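Local structure of putative isomerase (Streptomyces coelicolor A3, 2OQH) at residues D118-A123 against H309-S314; V128-L133 against G343-P348; A279-A284 against S314-L319. The protein probably acts as an isomerase or lyase of the mandelate racemase branch of the enolase superfamily, possibly dehydrating D-glucarate. All blocks are in the same frame, centred on the assembly; numbering follows the deposited sequence.

How the interactions relate
Helix 303-315 is the common element. Interaction 1 packs its last turns against 118-123, and interaction 3 takes up its end and the following turn, so the two share Ser314 and their centres lie about 8 Å apart. They are joined directly by Lys281 NZ, which makes a probable hydrogen bond of 3.1 Å to Leu120 O. Interaction 2, centred about 15 Å from interaction 1 and 16 Å from interaction 3, touches the same helix: Val347 CG2 lies 3.6 Å from Ser314 CB, and Val128 CG2 lies 3.7 Å from Leu310 CD2. All three lie toward the side where the barrel strands begin, whereas enolase-superfamily active sites lie at the opposite, C-terminal ends of the strands.

Interaction 1: D118-A123 against H309-S314; sequences DLLGGA and HLAVVS
Ala123 passes close to Ser314, with their CA atoms 5.0 Å apart, whereas the next pair in register, Leu120 and Val312, stands 7.3 Å apart, so the loop closes on the helix toward its C-terminal end. Across the wider part of this wedge the segment reaches the helix through one side chain, Leu120. It aims its CB at helix 303-315, and with CG beside its own backbone N and CD1 extended beyond it (chi2 174°), the CD1 methyl is the atom that arrives. Leu120 CD1 lies 4.0 Å from Ala311 O and also touches the Ala311 methyl. Val312 directs its CB away from the loop, yet its CG2 branch still comes within 4.3 Å of Leu120 CD1.

At the narrow end the contact changes character. Ala123 CA offers a CA-H...O contact to Ser314 O at 3.3 Å, with an angle of 143° at the hydrogen. Alongside it, Ala123 CB lies 3.3 Å from Ser314 OG. That hydroxyl is not held by the loop segment: it is anti to its backbone N (chi1 180°) and hydrogen-bonds Arg125 O, two residues on along the same loop. A backbone hydrogen bond between Ser314 and Val124 reinforces the same approach. Between 118-123 and 309-314 themselves the cohesion is therefore apolar contact plus the weak CH...O interaction, with 181 Å² of surface buried in total.

Around the wedge, Leu120 also packs on Trp105 of helix 85-112 and on Ile277 of helix 277-289, which Val312 touches as well. Thr117 of helix 116-119 covers Ala311 and Ser314. The loop thus leads from the helices of the N-terminal domain across helix 303-315 and on toward strand 127-134, the first of the barrel.

Interaction 2: V128-L133 against G343-P348; sequences VPITAL and GRLRVP
Val128 and Leu345 form an antiparallel hydrogen-bonded pair: Val128 N donates to Leu345 O and Leu345 N to Val128 O, both at 2.8 Å and both nearly straight (161° and 169° at the hydrogen). A third bond, Ile130 N to Gly343 O at 2.9 Å, continues the pairing past the non-hydrogen-bonded pair Pro129 and Arg344. One water donates to both Ile130 O and Gly343 O, so Gly343 O has two donors.

The side chains of Val128 and Leu345 lie on the same face of the sheet. The Ile130 CG2 methyl lies 3.8 Å from Leu345 CD1, the two side chains running roughly at right angles. Ile130 CG1 sits between the backbone N and the carbonyl carbon (chi1 63°), which brings it 3.6 Å from Gly343 O. Farther along, Val128 CG2 meets Val347 CG2 at 4.1 Å.

Leu310 of helix 303-315 covers both Val128 and Leu345, while Ile323 packs on Val128 and Ile130. Strand 127-134 also pairs in parallel with 166-170 and 323-324, and strand 344-346 pairs antiparallel with 340-341. The first strand of the enolase-type barrel thus receives, near its N-terminal end, a short antiparallel strand from the chain that follows the last barrel strand.

Interaction 3: A279-A284 against S314-L319; sequences ATKALA and SSTPVL
The side chains of Lys281 and Thr316 run antiparallel, side by side. Lys281 CB leaves from the flank of helix 277-289, and the chain then folds twice, at chi2 (-71°) and chi3 (-69°), which brings the ammonium group to Ser315 and Thr316. Lys281 NZ donates to Thr316 OG1 at 3.0 Å and to Ser315 OG, also at 3.0 Å; Leu120 O, in the segment 118-123, takes a further hydrogen bond from it. Lys281 CD lies 3.5 Å from Thr316 OG1, so the aliphatic part of the lysine runs alongside the threonine hydroxyl as well.

Both hydroxyls are tied back to carbonyls of helix 303-315. Thr316 OG1 hydrogen-bonds Val312 O, and Ser315 OG, placed between its own backbone N and carbonyl carbon (chi1 62°), hydrogen-bonds Ala311 O and Val312 O. The ammonium group therefore sits at the C-terminal end of helix 303-315, where the helix dipole would be expected to favour a positive charge.

Helices 277-289 and 303-315 are successive helices of the beta/alpha barrel (TIM-type) fold of the enolase superfamily, linked through strand 293-296; residues 314-319 lead out of the second helix toward strand 323-324. A type I beta turn from Thr316 to Leu319 makes the bend.

Thr316 divides its two branches between the two contacts. While OG1 faces the lysine, CG2 is turned to Ala284, and Ala284 CB lies only 3.4 Å from Thr316 CG2, tighter than ordinary van der Waals packing. Val318 CG1 approaches the same alanine methyl, 3.8 Å from Ala284 CB. Met294 of strand 293-296 packs on both Ala284 and Leu319, and Arg125 hydrogen-bonds the carbonyl oxygens of Thr316 and Pro317.

Interaction 1: D118-A123 against H309-S314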
ATOM      1  N   ASP A 118     -18.289   6.995  -1.769  1.00 18.11           N
ATOM      2  CA  ASP A 118     -19.406   7.715  -1.169  1.00 18.23           C
ATOM      3  C   ASP A 118     -19.828   7.115   0.168  1.00 16.99           C
ATOM      4  O   ASP A 118     -20.475   7.779   0.972  1.00 17.71           O
ATOM      5  CB  ASP A 118     -20.614   7.745  -2.115  1.00 21.03           C
ATOM      6  CG  ASP A 118     -20.544   8.883  -3.120  1.00 25.45           C
ATOM      7  OD1 ASP A 118     -19.753   9.829  -2.899  1.00 25.72           O
ATOM      8  OD2 ASP A 118     -21.291   8.841  -4.126  1.00 26.69           O
ATOM      9  N   LEU A 119     -19.478   5.859   0.410  1.00 15.49           N
ATOM     10  CA  LEU A 119     -19.833   5.248   1.680  1.00 14.74           C
ATOM     11  C   LEU A 119     -18.756   5.568   2.727  1.00 15.22           C
ATOM     12  O   LEU A 119     -18.938   5.314   3.914  1.00 16.07           O
ATOM     13  CB  LEU A 119     -20.006   3.735   1.513  1.00 15.42           C
ATOM     14  CG  LEU A 119     -21.204   3.323   0.634  1.00 15.78           C
ATOM     15  CD1 LEU A 119     -21.254   1.810   0.478  1.00 16.53           C
ATOM     16  CD2 LEU A 119     -22.501   3.843   1.247  1.00 17.29           C
ATOM     17  N   LEU A 120     -17.646   6.146   2.273  1.00 15.10           N
ATOM     18  CA  LEU A 120     -16.539   6.508   3.160  1.00 14.96           C
ATOM     19  C   LEU A 120     -16.439   8.016   3.418  1.00 13.77           C
ATOM     20  O   LEU A 120     -15.446   8.490   3.965  1.00 15.28           O
ATOM     21  CB  LEU A 120     -15.213   6.008   2.579  1.00 12.71           C
ATOM     22  CG  LEU A 120     -15.041   4.497   2.381  1.00 13.12           C
ATOM     23  CD1 LEU A 120     -13.730   4.222   1.655  1.00 12.59           C
ATOM     24  CD2 LEU A 120     -15.072   3.787   3.722  1.00 12.95           C
ATOM     25  N   GLY A 121     -17.461   8.767   3.027  1.00 12.55           N
ATOM     26  CA  GLY A 121     -17.445  10.203   3.242  1.00 11.36           C
ATOM     27  C   GLY A 121     -17.442  11.038   1.975  1.00 12.67           C
ATOM     28  O   GLY A 121     -17.504  12.265   2.031  1.00 12.87           O
ATOM     29  N   GLY A 122     -17.370  10.382   0.823  1.00 14.34           N
ATOM     30  CA  GLY A 122     -17.374  11.125  -0.420  1.00 15.52           C
ATOM     31  C   GLY A 122     -16.000  11.622  -0.821  1.00 17.17           C
ATOM     32  O   GLY A 122     -15.099  11.772   0.006  1.00 17.35           O
ATOM     33  N   ALA A 123     -15.858  11.895  -2.109  1.00 16.92           N
ATOM     34  CA  ALA A 123     -14.604  12.355  -2.671  1.00 17.85           C
ATOM     35  C   ALA A 123     -14.225  13.778  -2.294  1.00 18.89           C
ATOM     36  O   ALA A 123     -15.076  14.667  -2.237  1.00 19.74           O
ATOM     37  CB  ALA A 123     -14.656  12.228  -4.185  1.00 17.01           C
ATOM     38  N   HIS A 309      -7.915   0.991  -2.432  1.00 14.14           N
ATOM     39  CA  HIS A 309      -7.043   2.055  -1.950  1.00 13.94           C
ATOM     40  C   HIS A 309      -7.431   3.422  -2.510  1.00 13.51           C
ATOM     41  O   HIS A 309      -7.403   4.425  -1.796  1.00 13.04           O
ATOM     42  CB  HIS A 309      -5.586   1.747  -2.300  1.00 14.54           C
ATOM     43  CG  HIS A 309      -4.882   0.918  -1.272  1.00 17.41           C
ATOM     44  ND1 HIS A 309      -5.431   0.645  -0.038  1.00 18.72           N
ATOM     45  CD2 HIS A 309      -3.651   0.357  -1.270  1.00 16.91           C
ATOM     46  CE1 HIS A 309      -4.564  -0.045   0.684  1.00 17.96           C
ATOM     47  NE2 HIS A 309      -3.477  -0.232  -0.042  1.00 19.89           N
ATOM     48  N   LEU A 310      -7.801   3.450  -3.788  1.00 12.40           N
ATOM     49  CA  LEU A 310      -8.195   4.691  -4.441  1.00 12.42           C
ATOM     50  C   LEU A 310      -9.435   5.285  -3.786  1.00 12.86           C
ATOM     51  O   LEU A 310      -9.557   6.501  -3.685  1.00 13.03           O
ATOM     52  CB  LEU A 310      -8.450   4.445  -5.934  1.00 12.55           C
ATOM     53  CG  LEU A 310      -7.184   4.076  -6.708  1.00 12.33           C
ATOM     54  CD1 LEU A 310      -7.517   3.646  -8.140  1.00 14.62           C
ATOM     55  CD2 LEU A 310      -6.262   5.282  -6.709  1.00 14.07           C
ATOM     56  N   ALA A 311     -10.351   4.425  -3.344  1.00 13.38           N
ATOM     57  CA  ALA A 311     -11.568   4.894  -2.682  1.00 13.21           C
ATOM     58  C   ALA A 311     -11.187   5.537  -1.349  1.00 13.34           C
ATOM     59  O   ALA A 311     -11.746   6.556  -0.951  1.00 13.52           O
ATOM     60  CB  ALA A 311     -12.531   3.731  -2.448  1.00 13.40           C
ATOM     61  N   VAL A 312     -10.220   4.938  -0.666  1.00 13.57           N
ATOM     62  CA  VAL A 312      -9.789   5.479   0.608  1.00 13.65           C
ATOM     63  C   VAL A 312      -9.116   6.833   0.415  1.00 13.74           C
ATOM     64  O   VAL A 312      -9.485   7.806   1.064  1.00 14.89           O
ATOM     65  CB  VAL A 312      -8.839   4.513   1.327  1.00 14.12           C
ATOM     66  CG1 VAL A 312      -8.327   5.145   2.616  1.00 12.26           C
ATOM     67  CG2 VAL A 312      -9.584   3.218   1.648  1.00 14.19           C
ATOM     68  N   VAL A 313      -8.150   6.903  -0.495  1.00 13.45           N
ATOM     69  CA  VAL A 313      -7.452   8.157  -0.745  1.00 13.75           C
ATOM     70  C   VAL A 313      -8.424   9.257  -1.154  1.00 14.32           C
ATOM     71  O   VAL A 313      -8.375  10.377  -0.641  1.00 14.79           O
ATOM     72  CB  VAL A 313      -6.386   8.001  -1.855  1.00 11.96           C
ATOM     73  CG1 VAL A 313      -5.780   9.358  -2.182  1.00 13.64           C
ATOM     74  CG2 VAL A 313      -5.299   7.034  -1.411  1.00 12.18           C
ATOM     75  N   SER A 314      -9.318   8.916  -2.074  1.00 15.15           N
ATOM     76  CA  SER A 314     -10.310   9.845  -2.596  1.00 16.18           C
ATOM     77  C   SER A 314     -11.176  10.497  -1.516  1.00 16.73           C
ATOM     78  O   SER A 314     -11.517  11.675  -1.614  1.00 17.66           O
ATOM     79  CB  SER A 314     -11.204   9.113  -3.609  1.00 17.39           C
ATOM     80  OG  SER A 314     -12.199   9.969  -4.145  1.00 19.54           O
TER

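Interaction 2: V128-L133 against G343-P348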
ATOM      1  N   VAL A 128      -5.408  10.528  -8.021  1.00 18.20           N
ATOM      2  CA  VAL A 128      -4.440  10.078  -7.030  1.00 18.51           C
ATOM      3  C   VAL A 128      -3.031   9.893  -7.578  1.00 17.90           C
ATOM      4  O   VAL A 128      -2.749   8.904  -8.251  1.00 18.01           O
ATOM      5  CB  VAL A 128      -4.864   8.731  -6.421  1.00 17.34           C
ATOM      6  CG1 VAL A 128      -3.842   8.285  -5.394  1.00 18.73           C
ATOM      7  CG2 VAL A 128      -6.236   8.860  -5.800  1.00 17.06           C
ATOM      8  N   PRO A 129      -2.125  10.834  -7.275  1.00 17.32           N
ATOM      9  CA  PRO A 129      -0.737  10.762  -7.739  1.00 16.55           C
ATOM     10  C   PRO A 129      -0.011   9.541  -7.165  1.00 16.52           C
ATOM     11  O   PRO A 129      -0.260   9.140  -6.020  1.00 15.89           O
ATOM     12  CB  PRO A 129      -0.133  12.068  -7.226  1.00 17.94           C
ATOM     13  CG  PRO A 129      -1.311  12.983  -7.104  1.00 19.02           C
ATOM     14  CD  PRO A 129      -2.360  12.081  -6.528  1.00 18.07           C
ATOM     15  N   ILE A 130       0.878   8.943  -7.953  1.00 14.55           N
ATOM     16  CA  ILE A 130       1.631   7.793  -7.467  1.00 16.00           C
ATOM     17  C   ILE A 130       3.128   8.051  -7.557  1.00 14.71           C
ATOM     18  O   ILE A 130       3.562   9.010  -8.185  1.00 15.96           O
ATOM     19  CB  ILE A 130       1.272   6.492  -8.225  1.00 15.81           C
ATOM     20  CG1 ILE A 130       1.636   6.612  -9.705  1.00 17.28           C
ATOM     21  CG2 ILE A 130      -0.209   6.204  -8.055  1.00 15.43           C
ATOM     22  CD1 ILE A 130       1.490   5.317 -10.459  1.00 18.17           C
ATOM     23  N   THR A 131       3.901   7.181  -6.923  1.00 15.34           N
ATOM     24  CA  THR A 131       5.352   7.304  -6.858  1.00 17.20           C
ATOM     25  C   THR A 131       6.110   6.307  -7.729  1.00 18.70           C
ATOM     26  O   THR A 131       5.682   5.166  -7.907  1.00 19.95           O
ATOM     27  CB  THR A 131       5.818   7.106  -5.410  1.00 17.65           C
ATOM     28  OG1 THR A 131       5.034   7.943  -4.549  1.00 19.27           O
ATOM     29  CG2 THR A 131       7.295   7.444  -5.261  1.00 17.53           C
ATOM     30  N   ALA A 132       7.251   6.745  -8.251  1.00 19.11           N
ATOM     31  CA  ALA A 132       8.097   5.899  -9.081  1.00 20.23           C
ATOM     32  C   ALA A 132       9.208   5.313  -8.218  1.00 20.11           C
ATOM     33  O   ALA A 132       9.933   6.052  -7.557  1.00 20.78           O
ATOM     34  CB  ALA A 132       8.703   6.723 -10.216  1.00 20.08           C
ATOM     35  N   LEU A 133       9.343   3.992  -8.218  1.00 19.68           N
ATOM     36  CA  LEU A 133      10.387   3.351  -7.428  1.00 19.83           C
ATOM     37  C   LEU A 133      11.617   3.039  -8.260  1.00 20.38           C
ATOM     38  O   LEU A 133      11.509   2.469  -9.348  1.00 20.56           O
ATOM     39  CB  LEU A 133       9.887   2.036  -6.815  1.00 19.23           C
ATOM     40  CG  LEU A 133      10.977   1.176  -6.144  1.00 19.24           C
ATOM     41  CD1 LEU A 133      11.466   1.840  -4.855  1.00 19.89           C
ATOM     42  CD2 LEU A 133      10.428  -0.208  -5.839  1.00 20.93           C
ATOM     43  N   GLY A 343       1.202  10.032 -14.352  1.00 21.40           N
ATOM     44  CA  GLY A 343       1.530   9.870 -12.939  1.00 21.15           C
ATOM     45  C   GLY A 343       0.392   9.873 -11.923  1.00 21.43           C
ATOM     46  O   GLY A 343       0.641   9.943 -10.715  1.00 20.62           O
ATOM     47  N   ARG A 344      -0.848   9.780 -12.389  1.00 19.58           N
ATOM     48  CA  ARG A 344      -1.994   9.785 -11.484  1.00 21.11           C
ATOM     49  C   ARG A 344      -3.025   8.707 -11.839  1.00 21.60           C
ATOM     50  O   ARG A 344      -3.214   8.374 -13.011  1.00 21.71           O
ATOM     51  CB  ARG A 344      -2.681  11.157 -11.513  1.00 23.09           C
ATOM     52  CG  ARG A 344      -1.749  12.351 -11.342  1.00 26.17           C
ATOM     53  CD  ARG A 344      -2.551  13.644 -11.222  1.00 27.93           C
ATOM     54  NE  ARG A 344      -3.377  13.885 -12.402  1.00 31.15           N
ATOM     55  CZ  ARG A 344      -4.348  14.795 -12.479  1.00 32.76           C
ATOM     56  NH1 ARG A 344      -4.637  15.571 -11.431  1.00 32.54           N
ATOM     57  NH2 ARG A 344      -5.032  14.939 -13.614  1.00 32.41           N
ATOM     58  N   LEU A 345      -3.683   8.161 -10.820  1.00 19.88           N
ATOM     59  CA  LEU A 345      -4.710   7.145 -11.019  1.00 20.82           C
ATOM     60  C   LEU A 345      -6.061   7.793 -10.779  1.00 22.02           C
ATOM     61  O   LEU A 345      -6.227   8.567  -9.838  1.00 23.20           O
ATOM     62  CB  LEU A 345      -4.532   5.986 -10.037  1.00 20.22           C
ATOM     63  CG  LEU A 345      -3.420   4.981 -10.335  1.00 20.34           C
ATOM     64  CD1 LEU A 345      -3.156   4.122  -9.112  1.00 20.28           C
ATOM     65  CD2 LEU A 345      -3.823   4.115 -11.510  1.00 20.62           C
ATOM     66  N   ARG A 346      -7.027   7.496 -11.638  1.00 21.79           N
ATOM     67  CA  ARG A 346      -8.354   8.065 -11.469  1.00 21.71           C
ATOM     68  C   ARG A 346      -9.172   7.111 -10.612  1.00 21.45           C
ATOM     69  O   ARG A 346      -9.095   5.894 -10.773  1.00 20.34           O
ATOM     70  CB  ARG A 346      -9.032   8.277 -12.827  1.00 22.23           C
ATOM     71  CG  ARG A 346     -10.382   8.987 -12.734  1.00 23.81           C
ATOM     72  CD  ARG A 346     -10.870   9.414 -14.107  1.00 25.93           C
ATOM     73  NE  ARG A 346     -11.203   8.264 -14.941  1.00 27.80           N
ATOM     74  CZ  ARG A 346     -11.335   8.311 -16.262  1.00 29.70           C
ATOM     75  NH1 ARG A 346     -11.156   9.461 -16.903  1.00 28.96           N
ATOM     76  NH2 ARG A 346     -11.650   7.208 -16.937  1.00 28.15           N
ATOM     77  N   VAL A 347      -9.946   7.667  -9.690  1.00 21.60           N
ATOM     78  CA  VAL A 347     -10.772   6.851  -8.812  1.00 24.01           C
ATOM     79  C   VAL A 347     -11.998   6.325  -9.560  1.00 24.62           C
ATOM     80  O   VAL A 347     -12.791   7.111 -10.084  1.00 25.65           O
ATOM     81  CB  VAL A 347     -11.259   7.673  -7.604  1.00 24.32           C
ATOM     82  CG1 VAL A 347     -11.921   6.753  -6.595  1.00 25.06           C
ATOM     83  CG2 VAL A 347     -10.090   8.418  -6.971  1.00 24.56           C
ATOM     84  N   PRO A 348     -12.161   4.990  -9.631  1.00 25.16           N
ATOM     85  CA  PRO A 348     -13.301   4.368 -10.318  1.00 25.93           C
ATOM     86  C   PRO A 348     -14.619   5.019  -9.904  1.00 26.90           C
ATOM     87  O   PRO A 348     -14.718   5.583  -8.810  1.00 27.29           O
ATOM     88  CB  PRO A 348     -13.194   2.906  -9.892  1.00 25.96           C
ATOM     89  CG  PRO A 348     -11.706   2.707  -9.848  1.00 23.99           C
ATOM     90  CD  PRO A 348     -11.225   3.960  -9.139  1.00 24.62           C
TER
HETATM   91  O   HOH W   1       2.782  11.516  -9.505  1.00 21.89           O

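Interaction 3: A279-A284 against S314-L319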
ATOM      1  N   ALA A 279     -10.357   0.490   9.350  1.00 11.95           N
ATOM      2  CA  ALA A 279      -9.140   0.645  10.146  1.00 10.67           C
ATOM      3  C   ALA A 279      -8.235   1.711   9.542  1.00 11.95           C
ATOM      4  O   ALA A 279      -7.588   2.463  10.261  1.00 11.60           O
ATOM      5  CB  ALA A 279      -8.397  -0.672  10.237  1.00 11.38           C
ATOM      6  N   THR A 280      -8.194   1.769   8.214  1.00 10.63           N
ATOM      7  CA  THR A 280      -7.361   2.738   7.517  1.00  9.38           C
ATOM      8  C   THR A 280      -7.946   4.145   7.652  1.00 10.83           C
ATOM      9  O   THR A 280      -7.202   5.109   7.808  1.00 10.99           O
ATOM     10  CB  THR A 280      -7.198   2.347   6.035  1.00  9.85           C
ATOM     11  OG1 THR A 280      -6.610   1.041   5.961  1.00 12.76           O
ATOM     12  CG2 THR A 280      -6.303   3.337   5.310  1.00  9.14           C
ATOM     13  N   LYS A 281      -9.271   4.262   7.600  1.00  9.49           N
ATOM     14  CA  LYS A 281      -9.911   5.568   7.778  1.00  9.57           C
ATOM     15  C   LYS A 281      -9.644   5.997   9.221  1.00 10.39           C
ATOM     16  O   LYS A 281      -9.432   7.175   9.506  1.00 10.61           O
ATOM     17  CB  LYS A 281     -11.424   5.479   7.552  1.00 12.05           C
ATOM     18  CG  LYS A 281     -11.842   5.146   6.126  1.00 13.41           C
ATOM     19  CD  LYS A 281     -11.591   6.313   5.192  1.00 14.81           C
ATOM     20  CE  LYS A 281     -12.527   7.473   5.498  1.00 14.83           C
ATOM     21  NZ  LYS A 281     -12.415   8.539   4.473  1.00 15.50           N
ATOM     22  N   ALA A 282      -9.660   5.027  10.129  1.00  9.26           N
ATOM     23  CA  ALA A 282      -9.403   5.295  11.540  1.00  9.97           C
ATOM     24  C   ALA A 282      -7.983   5.843  11.701  1.00 10.26           C
ATOM     25  O   ALA A 282      -7.760   6.848  12.380  1.00 11.63           O
ATOM     26  CB  ALA A 282      -9.565   4.016  12.350  1.00  9.70           C
ATOM     27  N   LEU A 283      -7.030   5.174  11.062  1.00  9.66           N
ATOM     28  CA  LEU A 283      -5.637   5.586  11.127  1.00 10.65           C
ATOM     29  C   LEU A 283      -5.464   7.017  10.623  1.00 11.09           C
ATOM     30  O   LEU A 283      -4.664   7.786  11.167  1.00  9.99           O
ATOM     31  CB  LEU A 283      -4.769   4.622  10.314  1.00 12.03           C
ATOM     32  CG  LEU A 283      -3.257   4.867  10.282  1.00 12.80           C
ATOM     33  CD1 LEU A 283      -2.723   5.114  11.691  1.00 13.82           C
ATOM     34  CD2 LEU A 283      -2.574   3.659   9.645  1.00 12.50           C
ATOM     35  N   ALA A 284      -6.216   7.378   9.587  1.00 10.08           N
ATOM     36  CA  ALA A 284      -6.137   8.723   9.031  1.00 10.16           C
ATOM     37  C   ALA A 284      -6.551   9.715  10.116  1.00 10.18           C
ATOM     38  O   ALA A 284      -5.935  10.771  10.284  1.00 10.80           O
ATOM     39  CB  ALA A 284      -7.053   8.848   7.819  1.00  8.83           C
ATOM     40  N   SER A 314      -9.318   8.916  -2.074  1.00 15.15           N
ATOM     41  CA  SER A 314     -10.310   9.845  -2.596  1.00 16.18           C
ATOM     42  C   SER A 314     -11.176  10.497  -1.516  1.00 16.73           C
ATOM     43  O   SER A 314     -11.517  11.675  -1.614  1.00 17.66           O
ATOM     44  CB  SER A 314     -11.204   9.113  -3.609  1.00 17.39           C
ATOM     45  OG  SER A 314     -12.199   9.969  -4.145  1.00 19.54           O
ATOM     46  N   SER A 315     -11.527   9.735  -0.486  1.00 15.72           N
ATOM     47  CA  SER A 315     -12.376  10.256   0.585  1.00 16.47           C
ATOM     48  C   SER A 315     -11.620  10.716   1.831  1.00 16.59           C
ATOM     49  O   SER A 315     -12.235  11.118   2.822  1.00 17.10           O
ATOM     50  CB  SER A 315     -13.384   9.182   1.000  1.00 16.29           C
ATOM     51  OG  SER A 315     -12.721   8.034   1.507  1.00 16.88           O
ATOM     52  N   THR A 316     -10.295  10.684   1.781  1.00 16.88           N
ATOM     53  CA  THR A 316      -9.501  11.035   2.955  1.00 16.18           C
ATOM     54  C   THR A 316      -8.574  12.242   2.787  1.00 16.05           C
ATOM     55  O   THR A 316      -7.530  12.155   2.139  1.00 16.14           O
ATOM     56  CB  THR A 316      -8.681   9.804   3.397  1.00 16.62           C
ATOM     57  OG1 THR A 316      -9.556   8.668   3.507  1.00 14.31           O
ATOM     58  CG2 THR A 316      -8.014  10.052   4.744  1.00 18.49           C
ATOM     59  N   PRO A 317      -8.942  13.384   3.393  1.00 16.02           N
ATOM     60  CA  PRO A 317      -8.150  14.612   3.311  1.00 14.35           C
ATOM     61  C   PRO A 317      -6.639  14.488   3.551  1.00 14.10           C
ATOM     62  O   PRO A 317      -5.847  14.955   2.741  1.00 14.92           O
ATOM     63  CB  PRO A 317      -8.832  15.521   4.331  1.00 14.39           C
ATOM     64  CG  PRO A 317     -10.268  15.158   4.168  1.00 13.93           C
ATOM     65  CD  PRO A 317     -10.200  13.631   4.127  1.00 14.47           C
ATOM     66  N   VAL A 318      -6.235  13.859   4.649  1.00 12.92           N
ATOM     67  CA  VAL A 318      -4.812  13.740   4.963  1.00 11.96           C
ATOM     68  C   VAL A 318      -3.955  12.969   3.941  1.00 12.76           C
ATOM     69  O   VAL A 318      -2.731  13.124   3.908  1.00 13.14           O
ATOM     70  CB  VAL A 318      -4.615  13.127   6.375  1.00 11.63           C
ATOM     71  CG1 VAL A 318      -4.948  11.643   6.362  1.00 12.86           C
ATOM     72  CG2 VAL A 318      -3.198  13.368   6.851  1.00 12.90           C
ATOM     73  N   LEU A 319      -4.576  12.144   3.108  1.00 11.53           N
ATOM     74  CA  LEU A 319      -3.819  11.402   2.104  1.00 12.50           C
ATOM     75  C   LEU A 319      -3.622  12.282   0.867  1.00 13.83           C
ATOM     76  O   LEU A 319      -4.099  11.973  -0.227  1.00 14.59           O
ATOM     77  CB  LEU A 319      -4.554  10.110   1.748  1.00 12.33           C
ATOM     78  CG  LEU A 319      -4.493   9.066   2.871  1.00 12.00           C
ATOM     79  CD1 LEU A 319      -5.464   7.930   2.608  1.00 13.08           C
ATOM     80  CD2 LEU A 319      -3.074   8.547   2.987  1.00 10.16           C
TER